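Local coordinates for adenosine deaminase 1 (Arthrobacter aurescens, PDB 3RYS), which probably catalyses the zinc-dependent hydrolytic deamination of adenine to hypoxanthine, a reaction of purine salvage and nitrogen catabolism, at residues T25-L30 with D281-G286; Y54-L59 with V252-V257. One frame throughout, in Å; residues are numbered along the deposited sequence.

Interaction 1 (T25-L30 with D281-G286); sequences TLQPEL and DPAYFG. With ADE (adenine), chain D.
The methyl of Ala283 sits at the centre of the contact, among three oxygens of residues 25-27. Its CB lies 3.2 Å from the backbone O of Leu26, 3.3 Å from OE1 of Gln27 and 3.5 Å from the backbone O of Thr25, so a short apolar branch fills a small polar hollow. Gln27 starts out pointing away from the loop, but a bend in its chain (chi2 65°) swings the amide back against the methyl, with CD 3.7 Å from Ala283 CB. At one end of the contact Thr25 meets Pro282, OG1 of the threonine 3.9 Å from CG of the proline. At the other, Tyr284 contributes loosely, with its CE1 4.2 Å from the backbone O of Leu26.

The next shell fixes these groups. A backbone hydrogen bond from Tyr284 N to Asp281 O closes residues 281-284 into a type I beta turn that presents Ala283, and Ala283 is also tied by backbone bonding to Gly24. OE1 of Gln27 also takes part in a weak hydrogen bond with Tyr288 OH. The same turn carries Asp281, which binds adenine. With CG anti to the carbonyl carbon (chi1 -56°), its carboxylate is directed at the base, and OD2 comes 2.8 Å from N7 of adenine.

Gln27 is the N-cap of helix 28-37, while the turn belongs to the loop that follows strand 275-277 and leads to helix 289-300. Helix 59-69 packs against Tyr284 through Phe62, edge-to-face with its ring, and through Leu65, and helix 47-51 borders Gln27 and Pro28.

Interaction 2 (Y54-L59 with V252-V257); sequences YEFTDL and VRLRAV. With ADE (adenine), chain D.
A Schellman motif closes helix 248-253, and its Leu254 and Arg255 meet the loop 54-59 that leads into helix 59-69. Positive phi at Arg255 (72°) turns the chain; Val252 O accepts the backbone bond from Arg255 N and, separately, a side-chain bond from Arg255 NH1. Beside the turn, Leu254 CD1 touches Leu59 CD1 at 3.6 Å, and Leu254 O receives a CA-H...O contact from Asp58. The aliphatic part of Arg255 lies along the loop, its CG 3.5 Å from Thr57 O.

Phe56 fills the middle. Its CB rests 4.0 Å from Leu254 CD2, and its ring plane stands only 14° from that of the Arg253 guanidinium, which it crosses obliquely with CE2 3.6 Å from NH1. Two bends in the arginine chain, at chi2 and chi3, bring NH1 to a hydrogen bond with Tyr54 O, although the modelled length is doubtfully short. A water bridges the segments, accepting from Phe56 N and Arg253 NE and donating to Arg253 O. With an alanine here the ring would be gone, which would probably open a gap beside the Arg253 guanidinium.

Asp58 N-caps helix 59-69 with its carboxylate. The start of that helix thus meets the C-terminal end of helix 248-253 among loops that line the adenine pocket, as in other adenosine deaminases of TIM-barrel fold.

How the interactions relate
Interaction 2 is nested along the chain inside the loop closed by interaction 1, and their centres lie about 15 Å apart. The loop 281-286 joins them: Tyr284 O is 3.2 Å from Arg253 NH1 and 3.4 Å from Phe56 CE2, while Tyr284 CD2 lies 3.5 Å from Tyr54 CE2, where the two tyrosine rings meet. Both contacts also reach adenine, from different sides. Interaction 1 supplies Asp281 at N7, whereas interaction 2 places Leu59 CD1 over the ring, 3.6 Å from N1. Leu254 packs on Glu202, the predicted proton donor, and Pro282 lies about 9 Å from the zinc ion. The two contacts thus line the same adenine pocket from different directions.

Interaction 1 (T25-L30 with D281-G286)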
loop_
_atom_site.group_PDB
_atom_site.type_symbol
_atom_site.label_atom_id
_atom_site.label_comp_id
_atom_site.label_asym_id
_atom_site.label_seq_id
_atom_site.Cartn_x
_atom_site.Cartn_y
_atom_site.Cartn_z
ATOM N N THR A 25 -7.892 4.896 -0.516
ATOM C CA THR A 25 -8.857 4.319 -1.433
ATOM C C THR A 25 -10.136 5.163 -1.513
ATOM O O THR A 25 -11.003 4.941 -2.368
ATOM C CB THR A 25 -9.181 2.904 -0.958
ATOM O OG1 THR A 25 -8.439 1.969 -1.746
ATOM C CG2 THR A 25 -10.659 2.606 -1.058
ATOM N N LEU A 26 -10.222 6.148 -0.625
ATOM C CA LEU A 26 -11.409 6.977 -0.460
ATOM C C LEU A 26 -11.625 7.950 -1.618
ATOM O O LEU A 26 -10.944 8.968 -1.729
ATOM C CB LEU A 26 -11.313 7.752 0.852
ATOM C CG LEU A 26 -12.625 8.104 1.543
ATOM C CD1 LEU A 26 -13.535 6.891 1.563
ATOM C CD2 LEU A 26 -12.345 8.600 2.954
ATOM N N GLN A 27 -12.591 7.632 -2.469
ATOM C CA GLN A 27 -12.901 8.441 -3.637
ATOM C C GLN A 27 -13.796 9.628 -3.245
ATOM O O GLN A 27 -14.629 9.509 -2.348
ATOM C CB GLN A 27 -13.588 7.559 -4.685
ATOM C CG GLN A 27 -13.323 7.971 -6.114
ATOM C CD GLN A 27 -11.868 7.814 -6.508
ATOM O OE1 GLN A 27 -11.303 6.719 -6.433
ATOM N NE2 GLN A 27 -11.255 8.911 -6.947
ATOM N N PRO A 28 -13.614 10.783 -3.908
ATOM C CA PRO A 28 -14.405 11.990 -3.632
ATOM C C PRO A 28 -15.915 11.754 -3.582
ATOM O O PRO A 28 -16.600 12.417 -2.800
ATOM C CB PRO A 28 -14.045 12.911 -4.796
ATOM C CG PRO A 28 -12.634 12.544 -5.110
ATOM C CD PRO A 28 -12.538 11.050 -4.881
ATOM N N GLU A 29 -16.428 10.836 -4.395
ATOM C CA GLU A 29 -17.850 10.511 -4.344
ATOM C C GLU A 29 -18.217 9.927 -2.983
ATOM O O GLU A 29 -19.194 10.347 -2.358
ATOM C CB GLU A 29 -18.247 9.540 -5.464
ATOM C CG GLU A 29 -18.032 10.078 -6.874
ATOM C CD GLU A 29 -16.560 10.148 -7.250
ATOM O OE1 GLU A 29 -15.841 9.155 -7.017
ATOM O OE2 GLU A 29 -16.118 11.194 -7.776
ATOM N N LEU A 30 -17.425 8.963 -2.521
ATOM C CA LEU A 30 -17.700 8.293 -1.253
ATOM C C LEU A 30 -17.533 9.250 -0.083
ATOM O O LEU A 30 -18.299 9.208 0.880
ATOM C CB LEU A 30 -16.802 7.070 -1.073
ATOM C CG LEU A 30 -17.109 6.233 0.168
ATOM C CD1 LEU A 30 -18.598 5.940 0.261
ATOM C CD2 LEU A 30 -16.295 4.943 0.179
ATOM N N ASP A 281 -2.041 4.750 -2.824
ATOM C CA ASP A 281 -3.225 5.515 -2.437
ATOM C C ASP A 281 -4.033 5.849 -3.702
ATOM O O ASP A 281 -3.955 6.962 -4.228
ATOM C CB ASP A 281 -2.814 6.793 -1.695
ATOM C CG ASP A 281 -1.932 6.514 -0.475
ATOM O OD1 ASP A 281 -2.496 6.218 0.597
ATOM O OD2 ASP A 281 -0.684 6.612 -0.569
ATOM N N PRO A 282 -4.818 4.875 -4.190
ATOM C CA PRO A 282 -5.470 4.864 -5.508
ATOM C C PRO A 282 -6.397 6.046 -5.796
ATOM O O PRO A 282 -6.474 6.487 -6.941
ATOM C CB PRO A 282 -6.301 3.576 -5.480
ATOM C CG PRO A 282 -5.725 2.757 -4.401
ATOM C CD PRO A 282 -5.194 3.701 -3.386
ATOM N N ALA A 283 -7.108 6.535 -4.786
ATOM C CA ALA A 283 -8.080 7.599 -5.011
ATOM C C ALA A 283 -7.426 8.982 -4.996
ATOM O O ALA A 283 -8.080 9.988 -5.258
ATOM C CB ALA A 283 -9.212 7.521 -3.993
ATOM N N TYR A 284 -6.129 9.019 -4.704
ATOM C CA TYR A 284 -5.394 10.277 -4.639
ATOM C C TYR A 284 -4.406 10.464 -5.797
ATOM O O TYR A 284 -4.035 11.593 -6.131
ATOM C CB TYR A 284 -4.645 10.388 -3.307
ATOM C CG TYR A 284 -5.543 10.637 -2.124
ATOM C CD1 TYR A 284 -6.230 9.592 -1.519
ATOM C CD2 TYR A 284 -5.707 11.916 -1.611
ATOM C CE1 TYR A 284 -7.059 9.814 -0.435
ATOM C CE2 TYR A 284 -6.531 12.148 -0.529
ATOM C CZ TYR A 284 -7.205 11.094 0.056
ATOM O OH TYR A 284 -8.026 11.320 1.137
ATOM N N PHE A 285 -3.978 9.358 -6.396
ATOM C CA PHE A 285 -2.945 9.414 -7.421
ATOM C C PHE A 285 -3.502 9.041 -8.793
ATOM O O PHE A 285 -2.750 8.785 -9.736
ATOM C CB PHE A 285 -1.751 8.530 -7.036
ATOM C CG PHE A 285 -1.199 8.822 -5.667
ATOM C CD1 PHE A 285 -1.047 10.130 -5.229
ATOM C CD2 PHE A 285 -0.823 7.790 -4.820
ATOM C CE1 PHE A 285 -0.534 10.406 -3.967
ATOM C CE2 PHE A 285 -0.309 8.057 -3.554
ATOM C CZ PHE A 285 -0.167 9.367 -3.127
ATOM N N GLY A 286 -4.830 9.014 -8.886
ATOM C CA GLY A 286 -5.527 8.852 -10.151
ATOM C C GLY A 286 -5.394 7.504 -10.834
ATOM O O GLY A 286 -5.243 7.440 -12.055
HETATM N N9 ADE D . 0.615 7.254 4.177
HETATM C C8 ADE D . -0.218 6.818 3.181
HETATM N N7 ADE D . 0.385 6.586 2.034
HETATM C C5 ADE D . 1.711 6.898 2.300
HETATM C C6 ADE D . 2.871 6.867 1.496
HETATM N N6 ADE D . 2.860 6.493 0.212
HETATM N N1 ADE D . 4.040 7.239 2.067
HETATM C C2 ADE D . 4.040 7.615 3.354
HETATM N N3 ADE D . 3.018 7.684 4.212
HETATM C C4 ADE D . 1.872 7.310 3.615
#

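Interaction 2 (Y54-L59 with V252-V257)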
loop_
_atom_site.group_PDB
_atom_site.type_symbol
_atom_site.label_atom_id
_atom_site.label_comp_id
_atom_site.label_asym_id
_atom_site.label_seq_id
_atom_site.Cartn_x
_atom_site.Cartn_y
_atom_site.Cartn_z
ATOM N N TYR A 54 -5.981 18.243 -5.272
ATOM C CA TYR A 54 -5.154 17.052 -5.436
ATOM C C TYR A 54 -3.854 17.299 -6.203
ATOM O O TYR A 54 -3.282 16.371 -6.767
ATOM C CB TYR A 54 -5.959 15.935 -6.110
ATOM C CG TYR A 54 -6.972 15.267 -5.202
ATOM C CD1 TYR A 54 -8.056 15.973 -4.692
ATOM C CD2 TYR A 54 -6.848 13.927 -4.863
ATOM C CE1 TYR A 54 -8.983 15.363 -3.862
ATOM C CE2 TYR A 54 -7.769 13.310 -4.038
ATOM C CZ TYR A 54 -8.834 14.031 -3.540
ATOM O OH TYR A 54 -9.748 13.408 -2.723
ATOM N N GLU A 55 -3.382 18.538 -6.230
ATOM C CA GLU A 55 -2.071 18.804 -6.807
ATOM C C GLU A 55 -1.030 18.877 -5.700
ATOM O O GLU A 55 -0.921 19.884 -5.006
ATOM C CB GLU A 55 -2.066 20.092 -7.625
ATOM C CG GLU A 55 -0.789 20.266 -8.433
ATOM C CD GLU A 55 -0.708 21.612 -9.126
ATOM O OE1 GLU A 55 -1.448 22.536 -8.723
ATOM O OE2 GLU A 55 0.101 21.744 -10.070
ATOM N N PHE A 56 -0.267 17.803 -5.538
ATOM C CA PHE A 56 0.643 17.681 -4.404
ATOM C C PHE A 56 2.035 18.206 -4.724
ATOM O O PHE A 56 2.422 18.288 -5.888
ATOM C CB PHE A 56 0.699 16.229 -3.920
ATOM C CG PHE A 56 -0.658 15.611 -3.728
ATOM C CD1 PHE A 56 -1.464 15.997 -2.669
ATOM C CD2 PHE A 56 -1.134 14.658 -4.614
ATOM C CE1 PHE A 56 -2.711 15.439 -2.494
ATOM C CE2 PHE A 56 -2.382 14.097 -4.445
ATOM C CZ PHE A 56 -3.173 14.485 -3.385
ATOM N N THR A 57 2.770 18.562 -3.676
ATOM C CA THR A 57 4.090 19.161 -3.812
ATOM C C THR A 57 5.158 18.243 -3.238
ATOM O O THR A 57 6.319 18.282 -3.648
ATOM C CB THR A 57 4.145 20.498 -3.062
ATOM O OG1 THR A 57 2.969 21.256 -3.362
ATOM C CG2 THR A 57 5.376 21.293 -3.464
ATOM N N ASP A 58 4.747 17.431 -2.269
ATOM C CA ASP A 58 5.626 16.485 -1.586
ATOM C C ASP A 58 4.754 15.536 -0.773
ATOM O O ASP A 58 3.528 15.640 -0.812
ATOM C CB ASP A 58 6.640 17.211 -0.687
ATOM C CG ASP A 58 5.982 18.118 0.353
ATOM O OD1 ASP A 58 4.738 18.225 0.383
ATOM O OD2 ASP A 58 6.721 18.731 1.153
ATOM N N LEU A 59 5.374 14.616 -0.042
ATOM C CA LEU A 59 4.612 13.656 0.749
ATOM C C LEU A 59 3.672 14.361 1.719
ATOM O O LEU A 59 2.514 13.969 1.874
ATOM C CB LEU A 59 5.537 12.715 1.523
ATOM C CG LEU A 59 4.824 11.686 2.408
ATOM C CD1 LEU A 59 3.904 10.803 1.576
ATOM C CD2 LEU A 59 5.822 10.838 3.184
ATOM N N VAL A 252 5.275 9.788 -8.799
ATOM C CA VAL A 252 5.143 10.901 -9.725
ATOM C C VAL A 252 4.294 12.016 -9.115
ATOM O O VAL A 252 4.703 13.177 -9.091
ATOM C CB VAL A 252 4.538 10.466 -11.082
ATOM C CG1 VAL A 252 4.139 11.684 -11.896
ATOM C CG2 VAL A 252 5.533 9.620 -11.857
ATOM N N ARG A 253 3.123 11.656 -8.603
ATOM C CA ARG A 253 2.189 12.646 -8.091
ATOM C C ARG A 253 2.670 13.311 -6.797
ATOM O O ARG A 253 2.178 14.371 -6.426
ATOM C CB ARG A 253 0.801 12.029 -7.911
ATOM C CG ARG A 253 0.038 11.850 -9.214
ATOM C CD ARG A 253 -0.475 13.184 -9.753
ATOM N NE ARG A 253 -1.400 13.822 -8.819
ATOM C CZ ARG A 253 -2.703 13.559 -8.749
ATOM N NH1 ARG A 253 -3.454 14.188 -7.857
ATOM N NH2 ARG A 253 -3.262 12.670 -9.565
ATOM N N LEU A 254 3.632 12.689 -6.120
ATOM C CA LEU A 254 4.200 13.258 -4.899
ATOM C C LEU A 254 5.515 13.960 -5.198
ATOM O O LEU A 254 6.175 14.477 -4.297
ATOM C CB LEU A 254 4.413 12.179 -3.833
ATOM C CG LEU A 254 3.161 11.577 -3.197
ATOM C CD1 LEU A 254 3.544 10.771 -1.974
ATOM C CD2 LEU A 254 2.169 12.671 -2.830
ATOM N N ARG A 255 5.890 13.953 -6.473
ATOM C CA ARG A 255 7.077 14.661 -6.956
ATOM C C ARG A 255 8.404 14.021 -6.529
ATOM O O ARG A 255 9.458 14.635 -6.651
ATOM C CB ARG A 255 7.038 16.141 -6.556
ATOM C CG ARG A 255 5.679 16.804 -6.721
ATOM C CD ARG A 255 5.027 16.504 -8.067
ATOM N NE ARG A 255 5.727 17.110 -9.197
ATOM C CZ ARG A 255 6.275 16.425 -10.198
ATOM N NH1 ARG A 255 6.211 15.102 -10.216
ATOM N NH2 ARG A 255 6.887 17.060 -11.187
ATOM N N ALA A 256 8.351 12.788 -6.036
ATOM C CA ALA A 256 9.571 12.036 -5.765
ATOM C C ALA A 256 10.259 11.736 -7.087
ATOM O O ALA A 256 11.483 11.653 -7.160
ATOM C CB ALA A 256 9.257 10.748 -5.026
ATOM N N VAL A 257 9.447 11.572 -8.130
ATOM C CA VAL A 257 9.927 11.389 -9.495
ATOM C C VAL A 257 9.255 12.433 -10.379
ATOM O O VAL A 257 8.044 12.644 -10.290
ATOM C CB VAL A 257 9.599 9.976 -10.032
ATOM C CG1 VAL A 257 9.925 9.882 -11.509
ATOM C CG2 VAL A 257 10.359 8.917 -9.253
HETATM N N9 ADE D . 0.615 7.254 4.177
HETATM C C8 ADE D . -0.218 6.818 3.181
HETATM N N7 ADE D . 0.385 6.586 2.034
HETATM C C5 ADE D . 1.711 6.898 2.300
HETATM C C6 ADE D . 2.871 6.867 1.496
HETATM N N6 ADE D . 2.860 6.493 0.212
HETATM N N1 ADE D . 4.040 7.239 2.067
HETATM C C2 ADE D . 4.040 7.615 3.354
HETATM N N3 ADE D . 3.018 7.684 4.212
HETATM C C4 ADE D . 1.872 7.310 3.615
HETATM O O HOH W 1 0.476 15.890 -7.621
#